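Local structure of NEQ263 (Nanoarchaeum equitans Kin4-M, 5BN3) at residues 75-80 and 199-204; 186-191 and 207-212; 223-228 and 260-265. The protein probably binds ATP as subunit B (NeqB) of the NeqA-NeqB catalytic core of an unusual archaeal ATP synthase. One frame throughout, in Å; residues are numbered along the deposited sequence.

Contact 1: 75-80 and 199-204; sequences NGFGEP and KIYTPR
Gly-76 and Phe-77 bear on Tyr-201 and Thr-202 where a type I beta turn, Asn-75 to Gly-78, rests against helix 196-215 of the P-loop NTPase-type nucleotide-binding fold. The turn follows strand 73-75 and is shaped from within by Asn-75. Its CG lies between the backbone N and the carbonyl carbon (chi1 65°), which folds the amide over the turn: OD1 accepts from Phe-77 N at 3.0 Å, an Asx turn, and from Glu-79 N. The two donors approach OD1 from opposite faces of the amide plane, so the oxygen is gripped on both. Gly-76 makes the tightest approach to the helix. Its CA lies 3.3 Å from Thr-202 OG1, a hydroxyl whose strongest partner is Glu-198 O one turn earlier in the same helix, and the acid of Glu-198 takes Gly-76 N. The carbonyl of Gly-76 then runs up to the helix backbone, with Gly-76 O 3.5 Å from Tyr-201 C and 3.7 Å from Tyr-201 CB. Phe-77 sets out away from the helix, but its ring returns to it: CD1 and CE1 both lie 4.0 Å from Tyr-201 CD2, which sits at the edge of the phenylalanine ring, near its plane. The two side chains slant across each other without stacking; the stacking partner of Phe-77 is Phe-44. Gly-78 closes the turn, its N bonded to Asn-75 O, in a backbone shape (phi 87°) where a CB would press on Phe-77 O. Glu-79 ties back to Asn-75: Asn-75 ND2 gives a nearly straight bond (169°) of 2.9 Å to Glu-79 OE1, with the oxygen close to the amide plane and met on the anti side of the carboxylate, somewhat out of its plane.

Contact 2: 186-191 and 207-212; sequences AIFISK and LTLAEY
Leu-209 reaches from helix 196-215 down to Ala-186 and Phe-188 on strand 185-190, and one methyl group does all the touching. Its CB points at the strand but is still 4.7 Å from Phe-188 CZ. Leu-209 CG follows anti to the backbone N (chi1 174°), which carries the branch outward from the helix, yet it too stops short, 4.9 Å from Phe-188 CZ. Of the two branches at CG, CD2 makes the contact. Leu-209 CD2 touches both strand residues: it lies 3.7 Å from Ala-186 CB and 3.9 Å from both CE1 and CZ of Phe-188.

This is the first half of a beta-alpha-beta crossover: strand 185-190 leads into helix 196-215, which leads on to strand 220-226, and strand 156-162 runs parallel between the two strands. The helix therefore spans that middle strand as well, and Leu-209 also packs on its Ile-158.

Ala-186 and Phe-188, two residues apart, turn their side chains to the same face of the sheet, the one the helix covers. Ala-186 offers just its methyl group, while the phenylalanine comes in with the far end of its ring. Leu-209 CD2 lies in the ring plane, at the edge, and the two side chains cross at about a right angle. The ring of Phe-188 extends beneath the preceding part of the same helix, against Val-205 and Ala-206, and meets Phe-74 of the adjoining strand 73-75 with the ring planes about 25° apart.

Contact 3: 223-228 and 260-265; sequences VLMLDM and ASIYER
Two methionines, Met-225 and Met-228, meet Ile-262 and Tyr-263 in a buried, apolar strand-to-helix contact near the centre of the chain, where the C-terminal end of strand 220-226 faces the last turn of helix 255-263. The first pair is thioether on methyl. Met-225 points toward the helix with CG in the crowded position between the backbone N and the carbonyl carbon (chi1 58°), and a bend at chi3 keeps the terminal methyl beside Ile-262. Its SD lies 3.9 Å from Ile-262 CG2, its CE 4.1 Å from the same atom. Ile-262 puts this short branch to the strand, and the two side chains pass each other at a slant.

Between the methionines the chain leaves the parallel core of the central sheet of the P-loop NTPase-type domain. Hydrophobic residues ending in Asp-227 resemble a Walker B strand; the peptide bond before Asp-227 is cis, and this aspartate N-caps helix 228-241 through OD1 to Thr-229 N.

Met-228, at the start of that helix, forms the second pair, meeting Tyr-263 from the opposite direction. Bends at chi2 and chi3 curl its chain round the phenolic end: CG lies 3.3 Å and CB 3.6 Å from Tyr-263 OH, while the methyl group CE folds back to 3.9 Å from Tyr-263 CE1, approaching the ring obliquely. The hydroxyl, though these carbons crowd it, finds its polar partner elsewhere, in a hydrogen bond with Thr-295 OG1. The tyrosine ring also packs on Pro-278 of strand 273-281, the neighbour of strand 220-226 in the sheet.

Helix 196-215 is common to contacts 1 and 2, whose centres lie about 7 Å apart, and leads into the strand of contact 3. Thr-202 OG1 is 3.0 Å from Ser-190 OG across them, a probable hydrogen bond. Contact 3, with its centre about 13 Å from contact 1, meets it where Pro-203 CG packs on Ile-262 CD1. Toward contact 2, about 11 Å away between centres, Arg-265 NH2 forms a salt bridge with Glu-211 OE1 at 3.0 Å. Contact 3 comes nearest the nucleotide: the Tyr-263 side chain is about 13 Å from a bound ADP and about 11 Å from that of Arg-326, which binds ADP in this protein, though not in this chain here.

Contact 1: 75-80 and 199-204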
loop_
_atom_site.group_PDB
_atom_site.type_symbol
_atom_site.label_atom_id
_atom_site.label_comp_id
_atom_site.label_asym_id
_atom_site.label_seq_id
_atom_site.Cartn_x
_atom_site.Cartn_y
_atom_site.Cartn_z
ATOM N N ASN B 75 26.464 12.312 -28.232
ATOM C CA ASN B 75 25.285 11.607 -27.727
ATOM C C ASN B 75 25.652 10.678 -26.569
ATOM O O ASN B 75 26.785 10.699 -26.089
ATOM C CB ASN B 75 24.529 10.857 -28.837
ATOM C CG ASN B 75 25.339 9.722 -29.454
ATOM O OD1 ASN B 75 26.397 9.340 -28.954
ATOM N ND2 ASN B 75 24.829 9.170 -30.549
ATOM N N GLY B 76 24.701 9.856 -26.133
ATOM C CA GLY B 76 24.934 8.968 -25.007
ATOM C C GLY B 76 25.957 7.879 -25.267
ATOM O O GLY B 76 26.484 7.279 -24.328
ATOM N N PHE B 77 26.240 7.616 -26.540
ATOM C CA PHE B 77 27.217 6.594 -26.902
ATOM C C PHE B 77 28.612 7.190 -27.080
ATOM O O PHE B 77 29.579 6.468 -27.332
ATOM C CB PHE B 77 26.786 5.873 -28.181
ATOM C CG PHE B 77 25.470 5.159 -28.061
ATOM C CD1 PHE B 77 25.352 4.020 -27.278
ATOM C CD2 PHE B 77 24.351 5.615 -28.744
ATOM C CE1 PHE B 77 24.142 3.355 -27.169
ATOM C CE2 PHE B 77 23.138 4.954 -28.640
ATOM C CZ PHE B 77 23.035 3.822 -27.851
ATOM N N GLY B 78 28.715 8.509 -26.948
ATOM C CA GLY B 78 29.987 9.188 -27.120
ATOM C C GLY B 78 30.267 9.549 -28.568
ATOM O O GLY B 78 31.379 9.960 -28.912
ATOM N N GLU B 79 29.260 9.389 -29.421
ATOM C CA GLU B 79 29.390 9.735 -30.832
ATOM C C GLU B 79 29.139 11.222 -31.021
ATOM O O GLU B 79 28.199 11.773 -30.449
ATOM C CB GLU B 79 28.404 8.920 -31.673
ATOM C CG GLU B 79 28.660 7.419 -31.638
ATOM C CD GLU B 79 27.440 6.611 -32.037
ATOM O OE1 GLU B 79 26.338 7.194 -32.121
ATOM O OE2 GLU B 79 27.581 5.391 -32.261
ATOM N N PRO B 80 29.974 11.877 -31.841
ATOM C CA PRO B 80 29.877 13.332 -31.987
ATOM C C PRO B 80 28.558 13.783 -32.601
ATOM O O PRO B 80 28.059 13.156 -33.540
ATOM C CB PRO B 80 31.039 13.664 -32.930
ATOM C CG PRO B 80 31.253 12.416 -33.716
ATOM C CD PRO B 80 30.970 11.292 -32.757
ATOM N N LYS B 199 20.463 5.916 -22.793
ATOM C CA LYS B 199 20.287 6.662 -21.553
ATOM C C LYS B 199 21.206 6.162 -20.441
ATOM O O LYS B 199 21.825 6.960 -19.741
ATOM C CB LYS B 199 18.823 6.620 -21.096
ATOM C CG LYS B 199 17.871 7.456 -21.952
ATOM C CD LYS B 199 16.521 7.632 -21.258
ATOM C CE LYS B 199 15.540 8.425 -22.113
ATOM N NZ LYS B 199 14.898 7.599 -23.169
ATOM N N ILE B 200 21.302 4.847 -20.274
ATOM C CA ILE B 200 22.126 4.308 -19.192
ATOM C C ILE B 200 23.619 4.328 -19.520
ATOM O O ILE B 200 24.455 4.243 -18.620
ATOM C CB ILE B 200 21.694 2.887 -18.747
ATOM C CG1 ILE B 200 21.952 1.864 -19.854
ATOM C CG2 ILE B 200 20.232 2.879 -18.307
ATOM C CD1 ILE B 200 22.103 0.448 -19.329
ATOM N N TYR B 201 23.951 4.442 -20.803
ATOM C CA TYR B 201 25.346 4.569 -21.221
ATOM C C TYR B 201 25.863 6.001 -21.088
ATOM O O TYR B 201 27.067 6.223 -20.983
ATOM C CB TYR B 201 25.534 4.070 -22.660
ATOM C CG TYR B 201 25.713 2.573 -22.776
ATOM C CD1 TYR B 201 25.483 1.739 -21.691
ATOM C CD2 TYR B 201 26.135 1.996 -23.965
ATOM C CE1 TYR B 201 25.654 0.372 -21.793
ATOM C CE2 TYR B 201 26.312 0.630 -24.075
ATOM C CZ TYR B 201 26.071 -0.176 -22.987
ATOM O OH TYR B 201 26.243 -1.537 -23.091
ATOM N N THR B 202 24.947 6.966 -21.086
ATOM C CA THR B 202 25.322 8.382 -20.996
ATOM C C THR B 202 26.238 8.706 -19.807
ATOM O O THR B 202 27.308 9.283 -20.001
ATOM C CB THR B 202 24.083 9.313 -20.997
ATOM O OG1 THR B 202 23.314 9.083 -22.183
ATOM C CG2 THR B 202 24.504 10.766 -20.942
ATOM N N PRO B 203 25.838 8.331 -18.575
ATOM C CA PRO B 203 26.754 8.664 -17.480
ATOM C C PRO B 203 28.016 7.809 -17.506
ATOM O O PRO B 203 29.032 8.229 -16.963
ATOM C CB PRO B 203 25.930 8.348 -16.228
ATOM C CG PRO B 203 24.976 7.290 -16.671
ATOM C CD PRO B 203 24.619 7.657 -18.081
ATOM N N ARG B 204 27.950 6.631 -18.120
ATOM C CA ARG B 204 29.104 5.734 -18.171
ATOM C C ARG B 204 30.206 6.232 -19.105
ATOM O O ARG B 204 31.390 6.157 -18.767
ATOM C CB ARG B 204 28.665 4.314 -18.552
ATOM C CG ARG B 204 27.973 3.559 -17.419
ATOM C CD ARG B 204 27.467 2.196 -17.865
ATOM N NE ARG B 204 27.082 1.360 -16.729
ATOM C CZ ARG B 204 25.873 1.353 -16.176
ATOM N NH1 ARG B 204 24.917 2.135 -16.656
ATOM N NH2 ARG B 204 25.620 0.561 -15.144
#

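Contact 2: 186-191 and 207-212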
loop_
_atom_site.group_PDB
_atom_site.type_symbol
_atom_site.label_atom_id
_atom_site.label_comp_id
_atom_site.label_asym_id
_atom_site.label_seq_id
_atom_site.Cartn_x
_atom_site.Cartn_y
_atom_site.Cartn_z
ATOM N N ALA B 186 32.965 18.942 -22.010
ATOM C CA ALA B 186 32.519 17.847 -22.860
ATOM C C ALA B 186 31.081 17.532 -22.479
ATOM O O ALA B 186 30.785 17.301 -21.306
ATOM C CB ALA B 186 33.401 16.628 -22.679
ATOM N N ILE B 187 30.189 17.532 -23.463
ATOM C CA ILE B 187 28.765 17.364 -23.194
ATOM C C ILE B 187 28.204 16.096 -23.836
ATOM O O ILE B 187 28.380 15.861 -25.034
ATOM C CB ILE B 187 27.970 18.604 -23.658
ATOM C CG1 ILE B 187 28.455 19.844 -22.899
ATOM C CG2 ILE B 187 26.482 18.408 -23.439
ATOM C CD1 ILE B 187 27.835 21.143 -23.369
ATOM N N PHE B 188 27.536 15.277 -23.027
ATOM C CA PHE B 188 26.952 14.029 -23.507
ATOM C C PHE B 188 25.442 14.051 -23.302
ATOM O O PHE B 188 24.960 14.240 -22.183
ATOM C CB PHE B 188 27.588 12.834 -22.791
ATOM C CG PHE B 188 29.068 12.710 -23.027
ATOM C CD1 PHE B 188 29.975 13.361 -22.203
ATOM C CD2 PHE B 188 29.553 11.951 -24.081
ATOM C CE1 PHE B 188 31.340 13.253 -22.424
ATOM C CE2 PHE B 188 30.914 11.836 -24.308
ATOM C CZ PHE B 188 31.810 12.489 -23.479
ATOM N N ILE B 189 24.702 13.866 -24.390
ATOM C CA ILE B 189 23.253 14.037 -24.369
ATOM C C ILE B 189 22.509 12.824 -24.916
ATOM O O ILE B 189 22.739 12.409 -26.051
ATOM C CB ILE B 189 22.838 15.275 -25.198
ATOM C CG1 ILE B 189 23.482 16.541 -24.628
ATOM C CG2 ILE B 189 21.323 15.418 -25.235
ATOM C CD1 ILE B 189 23.364 17.751 -25.531
ATOM N N SER B 190 21.622 12.253 -24.106
ATOM C CA SER B 190 20.644 11.294 -24.612
ATOM C C SER B 190 19.261 11.928 -24.511
ATOM O O SER B 190 18.857 12.374 -23.434
ATOM C CB SER B 190 20.695 9.976 -23.835
ATOM O OG SER B 190 20.559 10.186 -22.442
ATOM N N LYS B 191 18.546 11.982 -25.631
ATOM C CA LYS B 191 17.232 12.625 -25.668
ATOM C C LYS B 191 16.179 11.840 -24.890
ATOM O O LYS B 191 16.334 10.642 -24.654
ATOM C CB LYS B 191 16.782 12.841 -27.117
ATOM C CG LYS B 191 17.739 13.703 -27.931
ATOM C CD LYS B 191 17.252 13.898 -29.358
ATOM C CE LYS B 191 18.276 14.658 -30.189
ATOM N NZ LYS B 191 18.614 15.979 -29.595
ATOM N N LEU B 207 31.720 9.411 -17.424
ATOM C CA LEU B 207 32.616 9.081 -16.319
ATOM C C LEU B 207 33.873 8.337 -16.771
ATOM O O LEU B 207 34.920 8.435 -16.130
ATOM C CB LEU B 207 31.871 8.283 -15.245
ATOM C CG LEU B 207 30.905 9.115 -14.400
ATOM C CD1 LEU B 207 30.023 8.222 -13.554
ATOM C CD2 LEU B 207 31.687 10.063 -13.519
ATOM N N THR B 208 33.771 7.589 -17.868
ATOM C CA THR B 208 34.950 6.960 -18.456
ATOM C C THR B 208 35.922 8.041 -18.921
ATOM O O THR B 208 37.130 7.938 -18.704
ATOM C CB THR B 208 34.578 6.043 -19.636
ATOM O OG1 THR B 208 33.780 4.953 -19.159
ATOM C CG2 THR B 208 35.829 5.489 -20.299
ATOM N N LEU B 209 35.390 9.087 -19.547
ATOM C CA LEU B 209 36.208 10.229 -19.944
ATOM C C LEU B 209 36.753 10.948 -18.716
ATOM O O LEU B 209 37.912 11.355 -18.690
ATOM C CB LEU B 209 35.399 11.208 -20.799
ATOM C CG LEU B 209 36.138 12.504 -21.149
ATOM C CD1 LEU B 209 37.340 12.207 -22.029
ATOM C CD2 LEU B 209 35.225 13.519 -21.819
ATOM N N ALA B 210 35.913 11.094 -17.697
ATOM C CA ALA B 210 36.306 11.792 -16.477
ATOM C C ALA B 210 37.465 11.098 -15.767
ATOM O O ALA B 210 38.390 11.755 -15.290
ATOM C CB ALA B 210 35.120 11.925 -15.545
ATOM N N GLU B 211 37.403 9.772 -15.691
ATOM C CA GLU B 211 38.458 8.988 -15.053
ATOM C C GLU B 211 39.761 9.070 -15.840
ATOM O O GLU B 211 40.845 9.061 -15.258
ATOM C CB GLU B 211 38.032 7.525 -14.911
ATOM C CG GLU B 211 36.983 7.273 -13.842
ATOM C CD GLU B 211 36.486 5.843 -13.853
ATOM O OE1 GLU B 211 36.635 5.167 -14.896
ATOM O OE2 GLU B 211 35.948 5.389 -12.821
ATOM N N TYR B 212 39.651 9.132 -17.163
ATOM C CA TYR B 212 40.821 9.283 -18.018
ATOM C C TYR B 212 41.476 10.638 -17.782
ATOM O O TYR B 212 42.681 10.726 -17.563
ATOM C CB TYR B 212 40.433 9.134 -19.494
ATOM C CG TYR B 212 41.555 9.465 -20.453
ATOM C CD1 TYR B 212 42.575 8.557 -20.698
ATOM C CD2 TYR B 212 41.592 10.686 -21.112
ATOM C CE1 TYR B 212 43.602 8.856 -21.571
ATOM C CE2 TYR B 212 42.618 10.995 -21.986
ATOM C CZ TYR B 212 43.617 10.075 -22.212
ATOM O OH TYR B 212 44.638 10.377 -23.082
#

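Contact 3: 223-228 and 260-265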
loop_
_atom_site.group_PDB
_atom_site.type_symbol
_atom_site.label_atom_id
_atom_site.label_comp_id
_atom_site.label_asym_id
_atom_site.label_seq_id
_atom_site.Cartn_x
_atom_site.Cartn_y
_atom_site.Cartn_z
ATOM N N VAL B 223 32.018 16.864 -12.724
ATOM C CA VAL B 223 30.991 16.162 -13.483
ATOM C C VAL B 223 29.595 16.511 -12.974
ATOM O O VAL B 223 29.294 16.339 -11.791
ATOM C CB VAL B 223 31.187 14.634 -13.447
ATOM C CG1 VAL B 223 30.145 13.949 -14.319
ATOM C CG2 VAL B 223 32.576 14.270 -13.924
ATOM N N LEU B 224 28.756 17.015 -13.876
ATOM C CA LEU B 224 27.356 17.286 -13.572
ATOM C C LEU B 224 26.484 16.297 -14.341
ATOM O O LEU B 224 26.684 16.096 -15.542
ATOM C CB LEU B 224 26.989 18.715 -13.986
ATOM C CG LEU B 224 27.876 19.860 -13.489
ATOM C CD1 LEU B 224 27.459 21.177 -14.124
ATOM C CD2 LEU B 224 27.812 19.963 -11.981
ATOM N N MET B 225 25.528 15.668 -13.661
ATOM C CA MET B 225 24.581 14.801 -14.361
ATOM C C MET B 225 23.136 14.959 -13.888
ATOM O O MET B 225 22.864 15.149 -12.700
ATOM C CB MET B 225 25.029 13.329 -14.368
ATOM C CG MET B 225 25.235 12.690 -13.009
ATOM S SD MET B 225 25.666 10.936 -13.157
ATOM C CE MET B 225 27.257 11.046 -13.976
ATOM N N LEU B 226 22.224 14.870 -14.851
ATOM C CA LEU B 226 20.811 15.171 -14.668
ATOM C C LEU B 226 20.094 14.465 -15.809
ATOM O O LEU B 226 20.550 14.555 -16.950
ATOM C CB LEU B 226 20.616 16.685 -14.796
ATOM C CG LEU B 226 19.223 17.306 -14.910
ATOM C CD1 LEU B 226 18.491 17.229 -13.587
ATOM C CD2 LEU B 226 19.326 18.751 -15.376
ATOM N N ASP B 227 18.985 13.770 -15.546
ATOM C CA ASP B 227 18.344 13.650 -14.240
ATOM C C ASP B 227 18.431 12.182 -13.838
ATOM O O ASP B 227 18.119 11.304 -14.644
ATOM C CB ASP B 227 16.870 14.067 -14.388
ATOM C CG ASP B 227 16.109 14.106 -13.068
ATOM O OD1 ASP B 227 16.313 13.231 -12.201
ATOM O OD2 ASP B 227 15.270 15.019 -12.905
ATOM N N MET B 228 18.851 11.905 -12.605
ATOM C CA MET B 228 19.028 10.519 -12.171
ATOM C C MET B 228 17.709 9.752 -12.109
ATOM O O MET B 228 17.697 8.522 -12.167
ATOM C CB MET B 228 19.757 10.437 -10.823
ATOM C CG MET B 228 21.171 11.015 -10.819
ATOM S SD MET B 228 22.163 10.611 -12.278
ATOM C CE MET B 228 22.269 8.825 -12.155
ATOM N N ALA B 260 25.303 3.035 -7.511
ATOM C CA ALA B 260 26.619 3.123 -6.891
ATOM C C ALA B 260 27.730 2.940 -7.914
ATOM O O ALA B 260 28.778 3.574 -7.817
ATOM C CB ALA B 260 26.746 2.100 -5.790
ATOM N N SER B 261 27.499 2.073 -8.898
ATOM C CA SER B 261 28.495 1.816 -9.938
ATOM C C SER B 261 28.741 3.063 -10.782
ATOM O O SER B 261 29.681 3.115 -11.574
ATOM C CB SER B 261 28.061 0.651 -10.829
ATOM O OG SER B 261 27.094 1.069 -11.773
ATOM N N ILE B 262 27.885 4.065 -10.605
ATOM C CA ILE B 262 28.063 5.365 -11.237
ATOM C C ILE B 262 28.626 6.391 -10.248
ATOM O O ILE B 262 29.655 7.012 -10.514
ATOM C CB ILE B 262 26.729 5.869 -11.813
ATOM C CG1 ILE B 262 26.316 5.000 -13.000
ATOM C CG2 ILE B 262 26.829 7.316 -12.248
ATOM C CD1 ILE B 262 25.050 5.453 -13.636
ATOM N N TYR B 263 27.951 6.561 -9.111
ATOM C CA TYR B 263 28.330 7.580 -8.128
ATOM C C TYR B 263 29.738 7.387 -7.559
ATOM O O TYR B 263 30.437 8.362 -7.282
ATOM C CB TYR B 263 27.317 7.616 -6.978
ATOM C CG TYR B 263 25.899 7.973 -7.371
ATOM C CD1 TYR B 263 25.633 8.759 -8.484
ATOM C CD2 TYR B 263 24.824 7.527 -6.616
ATOM C CE1 TYR B 263 24.332 9.085 -8.832
ATOM C CE2 TYR B 263 23.524 7.849 -6.956
ATOM C CZ TYR B 263 23.285 8.626 -8.061
ATOM O OH TYR B 263 21.989 8.943 -8.394
ATOM N N GLU B 264 30.148 6.134 -7.379
ATOM C CA GLU B 264 31.448 5.834 -6.773
ATOM C C GLU B 264 32.620 5.989 -7.740
ATOM O O GLU B 264 33.779 5.843 -7.347
ATOM C CB GLU B 264 31.448 4.431 -6.153
ATOM C CG GLU B 264 30.613 4.319 -4.883
ATOM C CD GLU B 264 31.321 4.871 -3.655
ATOM O OE1 GLU B 264 30.660 5.550 -2.841
ATOM O OE2 GLU B 264 32.532 4.612 -3.488
ATOM N N ARG B 265 32.318 6.284 -9.000
ATOM C CA ARG B 265 33.362 6.616 -9.966
ATOM C C ARG B 265 33.667 8.104 -9.854
ATOM O O ARG B 265 33.510 8.872 -10.806
ATOM C CB ARG B 265 32.938 6.239 -11.389
ATOM C CG ARG B 265 32.794 4.733 -11.596
ATOM C CD ARG B 265 32.266 4.400 -12.982
ATOM N NE ARG B 265 33.293 4.500 -14.018
ATOM C CZ ARG B 265 33.073 4.290 -15.313
ATOM N NH1 ARG B 265 31.857 3.974 -15.736
ATOM N NH2 ARG B 265 34.064 4.403 -16.183
#